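Local coordinates for PhiH1 repressor-like protein (Haloarcula marismortui ATCC 43049, PDB 3B73) that is of uncharacterised function but, as a winged-helix protein resembling the PhiH1 phage repressor, probably binds DNA and regulates transcription, at residues D16-I21 with D57-L62; K31-R36 with S44-R49. One frame throughout, in Å; residues are numbered along the deposited sequence.

Interaction 1: residues D16-I21 with D57-L62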
ATOM      1  N   ASP B  16       1.014   5.060  -0.003  1.00 42.06           N
ATOM      2  CA  ASP B  16       0.137   4.767  -1.137  1.00 55.48           C
ATOM      3  C   ASP B  16      -1.141   5.562  -0.953  1.00 53.89           C
ATOM      4  O   ASP B  16      -1.658   6.158  -1.907  1.00 40.40           O
ATOM      5  CB  ASP B  16      -0.195   3.263  -1.244  1.00 46.61           C
ATOM      6  CG  ASP B  16       0.817   2.484  -2.094  1.00 50.84           C
ATOM      7  OD1 ASP B  16       1.920   2.995  -2.372  1.00 49.57           O
ATOM      8  OD2 ASP B  16       0.527   1.336  -2.465  1.00 47.05           O
ATOM      9  N   ARG B  17      -1.626   5.595   0.284  1.00 40.13           N
ATOM     10  CA  ARG B  17      -2.840   6.344   0.595  1.00 47.05           C
ATOM     11  C   ARG B  17      -2.649   7.812   0.294  1.00 48.51           C
ATOM     12  O   ARG B  17      -3.463   8.426  -0.397  1.00 54.50           O
ATOM     13  CB  ARG B  17      -3.254   6.170   2.055  1.00 48.94           C
ATOM     14  CG  ARG B  17      -3.593   4.749   2.416  1.00 60.07           C
ATOM     15  CD  ARG B  17      -4.673   4.172   1.511  1.00 50.65           C
ATOM     16  NE  ARG B  17      -4.592   2.738   1.642  1.00 60.70           N
ATOM     17  CZ  ARG B  17      -4.111   1.929   0.711  1.00 49.83           C
ATOM     18  NH1 ARG B  17      -3.747   2.393  -0.471  1.00 50.25           N
ATOM     19  NH2 ARG B  17      -4.029   0.642   0.965  1.00 52.64           N
ATOM     20  N   ILE B  18      -1.557   8.384   0.785  1.00 52.19           N
ATOM     21  CA  ILE B  18      -1.316   9.788   0.510  1.00 46.94           C
ATOM     22  C   ILE B  18      -1.218  10.023  -0.989  1.00 60.32           C
ATOM     23  O   ILE B  18      -1.819  10.956  -1.500  1.00 48.29           O
ATOM     24  CB  ILE B  18      -0.056  10.279   1.192  1.00 46.81           C
ATOM     25  CG1 ILE B  18      -0.258  10.244   2.709  1.00 50.32           C
ATOM     26  CG2 ILE B  18       0.309  11.660   0.670  1.00 44.54           C
ATOM     27  CD1 ILE B  18       1.002  10.286   3.460  1.00 47.00           C
ATOM     28  N   LEU B  19      -0.467   9.185  -1.701  1.00 47.90           N
ATOM     29  CA  LEU B  19      -0.356   9.387  -3.146  1.00 50.34           C
ATOM     30  C   LEU B  19      -1.724   9.322  -3.832  1.00 42.66           C
ATOM     31  O   LEU B  19      -2.030  10.136  -4.695  1.00 44.33           O
ATOM     32  CB  LEU B  19       0.612   8.393  -3.787  1.00 47.46           C
ATOM     33  CG  LEU B  19       2.082   8.717  -3.570  1.00 49.37           C
ATOM     34  CD1 LEU B  19       2.912   7.525  -3.959  1.00 59.31           C
ATOM     35  CD2 LEU B  19       2.504   9.983  -4.357  1.00 39.57           C
ATOM     36  N   GLU B  20      -2.545   8.360  -3.424  1.00 43.71           N
ATOM     37  CA  GLU B  20      -3.873   8.150  -4.005  1.00 52.64           C
ATOM     38  C   GLU B  20      -4.779   9.354  -3.751  1.00 47.59           C
ATOM     39  O   GLU B  20      -5.540   9.774  -4.622  1.00 57.38           O
ATOM     40  CB  GLU B  20      -4.513   6.867  -3.447  1.00 50.05           C
ATOM     41  CG  GLU B  20      -3.826   5.597  -3.967  1.00 45.81           C
ATOM     42  CD  GLU B  20      -4.111   4.353  -3.131  1.00 60.50           C
ATOM     43  OE1 GLU B  20      -3.665   3.269  -3.555  1.00 57.35           O
ATOM     44  OE2 GLU B  20      -4.770   4.441  -2.063  1.00 51.54           O
ATOM     45  N   ILE B  21      -4.673   9.925  -2.562  1.00 50.98           N
ATOM     46  CA  ILE B  21      -5.508  11.057  -2.210  1.00 50.64           C
ATOM     47  C   ILE B  21      -5.085  12.290  -2.985  1.00 53.66           C
ATOM     48  O   ILE B  21      -5.917  13.018  -3.523  1.00 49.08           O
ATOM     49  CB  ILE B  21      -5.486  11.333  -0.697  1.00 52.34           C
ATOM     50  CG1 ILE B  21      -6.389  10.323   0.022  1.00 44.75           C
ATOM     51  CG2 ILE B  21      -5.957  12.751  -0.413  1.00 54.75           C
ATOM     52  CD1 ILE B  21      -6.070  10.163   1.524  1.00 45.07           C
ATOM     53  N   ASP B  57      10.805  12.115  -5.143  1.00 56.64           N
ATOM     54  CA  ASP B  57      10.251  12.705  -6.357  1.00 61.04           C
ATOM     55  C   ASP B  57       8.933  12.073  -6.800  1.00 58.47           C
ATOM     56  O   ASP B  57       8.601  12.091  -7.971  1.00 46.81           O
ATOM     57  CB  ASP B  57      11.281  12.666  -7.494  1.00 64.79           C
ATOM     58  CG  ASP B  57      12.140  13.925  -7.548  1.00120.22           C
ATOM     59  OD1 ASP B  57      12.724  14.330  -6.512  1.00 88.14           O
ATOM     60  OD2 ASP B  57      12.226  14.516  -8.644  1.00124.62           O
ATOM     61  N   LEU B  58       8.177  11.538  -5.851  1.00 51.77           N
ATOM     62  CA  LEU B  58       6.830  11.072  -6.116  1.00 50.93           C
ATOM     63  C   LEU B  58       5.840  12.204  -5.877  1.00 54.29           C
ATOM     64  O   LEU B  58       4.717  12.193  -6.401  1.00 51.82           O
ATOM     65  CB  LEU B  58       6.520   9.886  -5.219  1.00 40.25           C
ATOM     66  CG  LEU B  58       7.475   8.721  -5.477  1.00 41.67           C
ATOM     67  CD1 LEU B  58       7.010   7.446  -4.761  1.00 54.45           C
ATOM     68  CD2 LEU B  58       7.636   8.466  -6.982  1.00 48.72           C
ATOM     69  N   LEU B  59       6.271  13.169  -5.066  1.00 41.72           N
ATOM     70  CA  LEU B  59       5.551  14.411  -4.855  1.00 47.43           C
ATOM     71  C   LEU B  59       6.530  15.555  -5.075  1.00 53.26           C
ATOM     72  O   LEU B  59       7.731  15.332  -5.133  1.00 58.40           O
ATOM     73  CB  LEU B  59       5.007  14.495  -3.438  1.00 48.15           C
ATOM     74  CG  LEU B  59       3.875  13.536  -3.070  1.00 61.25           C
ATOM     75  CD1 LEU B  59       3.449  13.767  -1.633  1.00 37.93           C
ATOM     76  CD2 LEU B  59       2.673  13.672  -4.020  1.00 42.05           C
ATOM     77  N   GLN B  60       6.012  16.772  -5.219  1.00 64.81           N
ATOM     78  CA  GLN B  60       6.845  17.972  -5.162  1.00 70.78           C
ATOM     79  C   GLN B  60       6.180  19.052  -4.322  1.00 46.22           C
ATOM     80  O   GLN B  60       4.967  19.251  -4.399  1.00 59.98           O
ATOM     81  CB  GLN B  60       7.182  18.510  -6.552  1.00 60.88           C
ATOM     82  CG  GLN B  60       5.998  18.956  -7.384  1.00 62.34           C
ATOM     83  CD  GLN B  60       6.426  19.405  -8.766  1.00 97.28           C
ATOM     84  OE1 GLN B  60       6.069  18.786  -9.780  1.00 71.78           O
ATOM     85  NE2 GLN B  60       7.218  20.479  -8.815  1.00 59.38           N
ATOM     86  N   PRO B  61       6.979  19.718  -3.480  1.00 61.44           N
ATOM     87  CA  PRO B  61       6.513  20.779  -2.592  1.00 60.75           C
ATOM     88  C   PRO B  61       6.322  22.086  -3.375  1.00 56.25           C
ATOM     89  O   PRO B  61       7.203  22.505  -4.127  1.00 60.63           O
ATOM     90  CB  PRO B  61       7.674  20.916  -1.605  1.00 53.42           C
ATOM     91  CG  PRO B  61       8.858  20.565  -2.427  1.00 55.38           C
ATOM     92  CD  PRO B  61       8.392  19.387  -3.223  1.00 63.62           C
ATOM     93  N   LEU B  62       5.153  22.691  -3.213  1.00 54.40           N
ATOM     94  CA  LEU B  62       4.857  24.010  -3.752  1.00 75.59           C
ATOM     95  C   LEU B  62       4.751  25.017  -2.599  1.00 68.21           C
ATOM     96  O   LEU B  62       4.926  24.662  -1.432  1.00 63.95           O
ATOM     97  CB  LEU B  62       3.548  23.972  -4.555  1.00 45.85           C
ATOM     98  CG  LEU B  62       3.432  22.935  -5.695  1.00 57.43           C
ATOM     99  CD1 LEU B  62       2.083  23.062  -6.426  1.00 62.37           C
ATOM    100  CD2 LEU B  62       4.577  23.025  -6.698  1.00 54.02           C
TER

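Interaction 2: residues K31-R36 with S44-R49. With SO4 (sulfate ion), chain D.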
ATOM      1  N   LYS B  31      -2.661  19.015   7.283  1.00 65.84           N
ATOM      2  CA  LYS B  31      -3.925  19.161   8.003  1.00102.82           C
ATOM      3  C   LYS B  31      -5.077  18.485   7.253  1.00 59.01           C
ATOM      4  O   LYS B  31      -5.808  17.682   7.827  1.00 60.00           O
ATOM      5  CB  LYS B  31      -4.242  20.638   8.305  1.00 90.84           C
ATOM      6  CG  LYS B  31      -5.321  20.846   9.385  1.00110.91           C
ATOM      7  CD  LYS B  31      -5.435  22.317   9.812  1.00138.69           C
ATOM      8  CE  LYS B  31      -4.113  22.860  10.370  1.00143.00           C
ATOM      9  NZ  LYS B  31      -4.102  24.351  10.524  1.00103.83           N
ATOM     10  N   GLU B  32      -5.245  18.784   5.969  1.00 61.25           N
ATOM     11  CA  GLU B  32      -6.363  18.180   5.249  1.00 73.49           C
ATOM     12  C   GLU B  32      -6.208  16.658   4.979  1.00 79.11           C
ATOM     13  O   GLU B  32      -7.201  15.934   4.883  1.00 63.54           O
ATOM     14  CB  GLU B  32      -6.708  18.983   3.981  1.00 67.92           C
ATOM     15  CG  GLU B  32      -5.697  18.906   2.858  1.00 72.79           C
ATOM     16  CD  GLU B  32      -5.825  17.623   2.051  1.00114.95           C
ATOM     17  OE1 GLU B  32      -6.868  16.931   2.172  1.00 97.66           O
ATOM     18  OE2 GLU B  32      -4.880  17.309   1.296  1.00 81.85           O
ATOM     19  N   LEU B  33      -4.973  16.169   4.873  1.00 62.35           N
ATOM     20  CA  LEU B  33      -4.765  14.730   4.691  1.00 52.76           C
ATOM     21  C   LEU B  33      -5.109  13.987   5.971  1.00 73.27           C
ATOM     22  O   LEU B  33      -5.748  12.924   5.938  1.00 53.76           O
ATOM     23  CB  LEU B  33      -3.325  14.439   4.279  1.00 58.23           C
ATOM     24  CG  LEU B  33      -3.051  14.656   2.790  1.00 62.04           C
ATOM     25  CD1 LEU B  33      -1.553  14.706   2.550  1.00 49.30           C
ATOM     26  CD2 LEU B  33      -3.722  13.553   1.953  1.00 55.30           C
ATOM     27  N   GLU B  34      -4.662  14.561   7.089  1.00 54.52           N
ATOM     28  CA  GLU B  34      -4.969  14.089   8.442  1.00 70.62           C
ATOM     29  C   GLU B  34      -6.473  13.837   8.641  1.00 63.04           C
ATOM     30  O   GLU B  34      -6.895  12.849   9.258  1.00 68.64           O
ATOM     31  CB  GLU B  34      -4.461  15.130   9.456  1.00 67.02           C
ATOM     32  CG  GLU B  34      -4.935  14.918  10.866  1.00 80.81           C
ATOM     33  CD  GLU B  34      -4.572  13.548  11.361  1.00 99.28           C
ATOM     34  OE1 GLU B  34      -3.486  13.067  10.975  1.00 91.45           O
ATOM     35  OE2 GLU B  34      -5.368  12.950  12.115  1.00111.85           O
ATOM     36  N   ASP B  35      -7.284  14.727   8.089  1.00 62.36           N
ATOM     37  CA  ASP B  35      -8.725  14.679   8.312  1.00 84.01           C
ATOM     38  C   ASP B  35      -9.455  13.617   7.493  1.00 82.10           C
ATOM     39  O   ASP B  35     -10.640  13.390   7.703  1.00 75.11           O
ATOM     40  CB  ASP B  35      -9.342  16.062   8.071  1.00 95.65           C
ATOM     41  CG  ASP B  35      -8.844  17.099   9.063  1.00109.25           C
ATOM     42  OD1 ASP B  35      -8.581  16.722  10.227  1.00 87.01           O
ATOM     43  OD2 ASP B  35      -8.708  18.285   8.681  1.00124.41           O
ATOM     44  N   ARG B  36      -8.756  12.973   6.561  1.00 61.03           N
ATOM     45  CA  ARG B  36      -9.344  11.888   5.779  1.00 60.40           C
ATOM     46  C   ARG B  36      -9.564  10.627   6.631  1.00 61.95           C
ATOM     47  O   ARG B  36      -8.773  10.333   7.534  1.00 63.95           O
ATOM     48  CB  ARG B  36      -8.434  11.566   4.602  1.00 75.60           C
ATOM     49  CG  ARG B  36      -8.459  12.607   3.524  1.00 71.53           C
ATOM     50  CD  ARG B  36      -9.771  12.500   2.792  1.00 65.23           C
ATOM     51  NE  ARG B  36      -9.568  12.590   1.350  1.00 69.78           N
ATOM     52  CZ  ARG B  36     -10.014  11.692   0.476  1.00 79.25           C
ATOM     53  NH1 ARG B  36      -9.783  11.846  -0.824  1.00 95.04           N
ATOM     54  NH2 ARG B  36     -10.710  10.649   0.899  1.00 53.76           N
ATOM     55  N   SER B  44       1.721  15.092  12.110  1.00 58.76           N
ATOM     56  CA  SER B  44       3.180  15.163  12.023  1.00 60.96           C
ATOM     57  C   SER B  44       3.729  13.992  11.200  1.00 55.45           C
ATOM     58  O   SER B  44       4.722  14.133  10.472  1.00 58.12           O
ATOM     59  CB  SER B  44       3.824  15.222  13.416  1.00 63.48           C
ATOM     60  OG  SER B  44       3.403  14.135  14.220  1.00 75.85           O
ATOM     61  N   SER B  45       3.083  12.832  11.307  1.00 61.37           N
ATOM     62  CA  SER B  45       3.521  11.671  10.539  1.00 55.76           C
ATOM     63  C   SER B  45       3.270  11.922   9.068  1.00 54.81           C
ATOM     64  O   SER B  45       4.121  11.630   8.225  1.00 52.42           O
ATOM     65  CB  SER B  45       2.787  10.407  10.974  1.00 55.91           C
ATOM     66  OG  SER B  45       3.179  10.049  12.277  1.00 67.17           O
ATOM     67  N   VAL B  46       2.091  12.465   8.771  1.00 47.06           N
ATOM     68  CA  VAL B  46       1.764  12.831   7.403  1.00 52.45           C
ATOM     69  C   VAL B  46       2.827  13.759   6.858  1.00 51.74           C
ATOM     70  O   VAL B  46       3.312  13.554   5.745  1.00 53.46           O
ATOM     71  CB  VAL B  46       0.381  13.499   7.293  1.00 49.81           C
ATOM     72  CG1 VAL B  46       0.137  13.991   5.842  1.00 49.97           C
ATOM     73  CG2 VAL B  46      -0.697  12.531   7.749  1.00 47.49           C
ATOM     74  N   SER B  47       3.181  14.794   7.626  1.00 49.55           N
ATOM     75  CA  SER B  47       4.257  15.699   7.205  1.00 58.95           C
ATOM     76  C   SER B  47       5.550  14.956   6.897  1.00 62.81           C
ATOM     77  O   SER B  47       6.230  15.249   5.898  1.00 63.55           O
ATOM     78  CB  SER B  47       4.525  16.777   8.257  1.00 55.85           C
ATOM     79  OG  SER B  47       3.501  17.752   8.221  1.00 74.31           O
ATOM     80  N   ARG B  48       5.898  14.010   7.764  1.00 55.02           N
ATOM     81  CA  ARG B  48       7.084  13.181   7.551  1.00 57.95           C
ATOM     82  C   ARG B  48       7.005  12.385   6.246  1.00 57.12           C
ATOM     83  O   ARG B  48       7.952  12.388   5.462  1.00 59.18           O
ATOM     84  CB  ARG B  48       7.301  12.243   8.739  1.00 72.61           C
ATOM     85  CG  ARG B  48       8.262  12.808   9.764  1.00 77.38           C
ATOM     86  CD  ARG B  48       8.373  11.925  11.005  1.00 95.03           C
ATOM     87  NE  ARG B  48       7.451  12.343  12.060  1.00108.56           N
ATOM     88  CZ  ARG B  48       6.554  11.544  12.626  1.00125.92           C
ATOM     89  NH1 ARG B  48       6.469  10.277  12.241  1.00105.66           N
ATOM     90  NH2 ARG B  48       5.751  12.008  13.582  1.00 88.58           N
ATOM     91  N   ARG B  49       5.873  11.725   6.009  1.00 52.04           N
ATOM     92  CA  ARG B  49       5.677  10.971   4.775  1.00 55.32           C
ATOM     93  C   ARG B  49       5.670  11.887   3.559  1.00 55.10           C
ATOM     94  O   ARG B  49       6.242  11.549   2.509  1.00 47.79           O
ATOM     95  CB  ARG B  49       4.388  10.147   4.823  1.00 45.47           C
ATOM     96  CG  ARG B  49       4.371   9.110   5.926  1.00 48.36           C
ATOM     97  CD  ARG B  49       5.727   8.479   6.170  1.00 51.86           C
ATOM     98  NE  ARG B  49       6.285   7.770   5.013  1.00 52.67           N
ATOM     99  CZ  ARG B  49       7.441   7.116   5.053  1.00 52.85           C
ATOM    100  NH1 ARG B  49       8.134   7.100   6.183  1.00 54.99           N
ATOM    101  NH2 ARG B  49       7.919   6.486   3.984  1.00 52.12           N
TER
HETATM  102  S   SO4 D 109       0.695   7.817  14.410  1.00 93.80           S
HETATM  103  O1  SO4 D 109       1.087   6.566  13.763  1.00 80.30           O
HETATM  104  O2  SO4 D 109       1.458   7.997  15.654  1.00 83.21           O
HETATM  105  O3  SO4 D 109       0.996   8.926  13.502  1.00 75.88           O
HETATM  106  O4  SO4 D 109      -0.746   7.750  14.688  1.00 72.47           O

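Interaction 1: residues D16-I21 with D57-L62
L19, near the middle of helix segment D16-I21, comes closest in backbone to L59, the first residue of strand 59-62, with 7.9 Å between their CA atoms, a separation filled mainly by leucine side chains. One methyl of L19 does most of the work. Its CD2 lies 3.7 Å from L59 CD2 and equally 3.7 Å from L58 O, so that it abuts a leucine branch and, next to it on the same side, a backbone carbonyl oxygen; the same methyl stands 4.1 Å from L58 CB. The second methyl, L19 CD1, reaches the CD1 of L58 more loosely, at 4.2 Å. With CG set opposite its own carbonyl carbon (chi1 -77°), L19 swings the end of its side chain nearer the strand than its CB direction alone would suggest. I18 adds a lighter touch, CG2 to L59 CD1 at 4.4 Å, and helix 43-55 closes over this side through L50, which meets both residues. I69, Y76 and L77 pack on L19. Away from the strand, R17 NH1 forms a salt bridge with E20 OE2 at 2.8 Å, approaching the syn side 30° out of the carboxylate plane, while R17 NH2 pairs with D16 of the second subunit. D57, with positive phi, ends helix 43-55 in a Schellman motif and turns the chain into strand 59-62, whose pairing with strand 66-69 forms the wing hairpin of a winged helix-turn-helix domain.

Interaction 2: residues K31-R36 with S44-R49
V46 meets L33 where helix 30-34 packs on helix 43-55, the two helices of the helix-turn-helix unit in this winged-helix fold; the second is the one that by position corresponds to the recognition helix. Their backbones approach most closely at E34 and V46, whose CA atoms are 6.9 Å apart. The tight part is small and wholly apolar. V46 CG1 sits against L33 at two points, 3.8 Å from CD1 and 3.8 Å from CB, and thus touches both the root and one branch of the leucine. CG1 gets there because it stands opposite the valine's own backbone N (chi1 175°), which leaves CG2 for the outer side. I18 and I21 of helix 13-25 pack on L33, while I39 and I41 pack on V46, extending this apolar cluster. Toward solvent the contact loosens: E34 OE1 comes no nearer than 4.3 Å to V46 CG2, a brush between a carboxylate oxygen and a methyl. On the exposed flank of helix 43-55, R48 folds back so that one face of its guanidinium lies over the backbone near S44 O and S45 CA, and its NH1 makes a weak bond to S45 OG. A sulfate, probably from the crystallisation liquor, is held near the start of this helix by S42 N and S45, whose OG donates to sulfate O3 at 2.7 Å.

In the fold
From the N terminus the chain first forms helix 13-25, one side of interaction 1, then passes through the short strand 27-28 into helix 30-34. Interaction 2 closes the smaller loop, bringing helix 43-55 back onto helix 30-34 across the intervening turn. The same helix then leads into strand 59-62, where interaction 1 closes the larger loop; interaction 2 is therefore nested inside it. Their centres lie about 11 Å apart, yet the two touch directly: I21 CG2 is 3.4 Å from L33 CD2, and I18 CD1 is 3.7 Å from R49 CB. Helix 13-25 thus joins the helix-turn-helix pair to the wing in one continuous core.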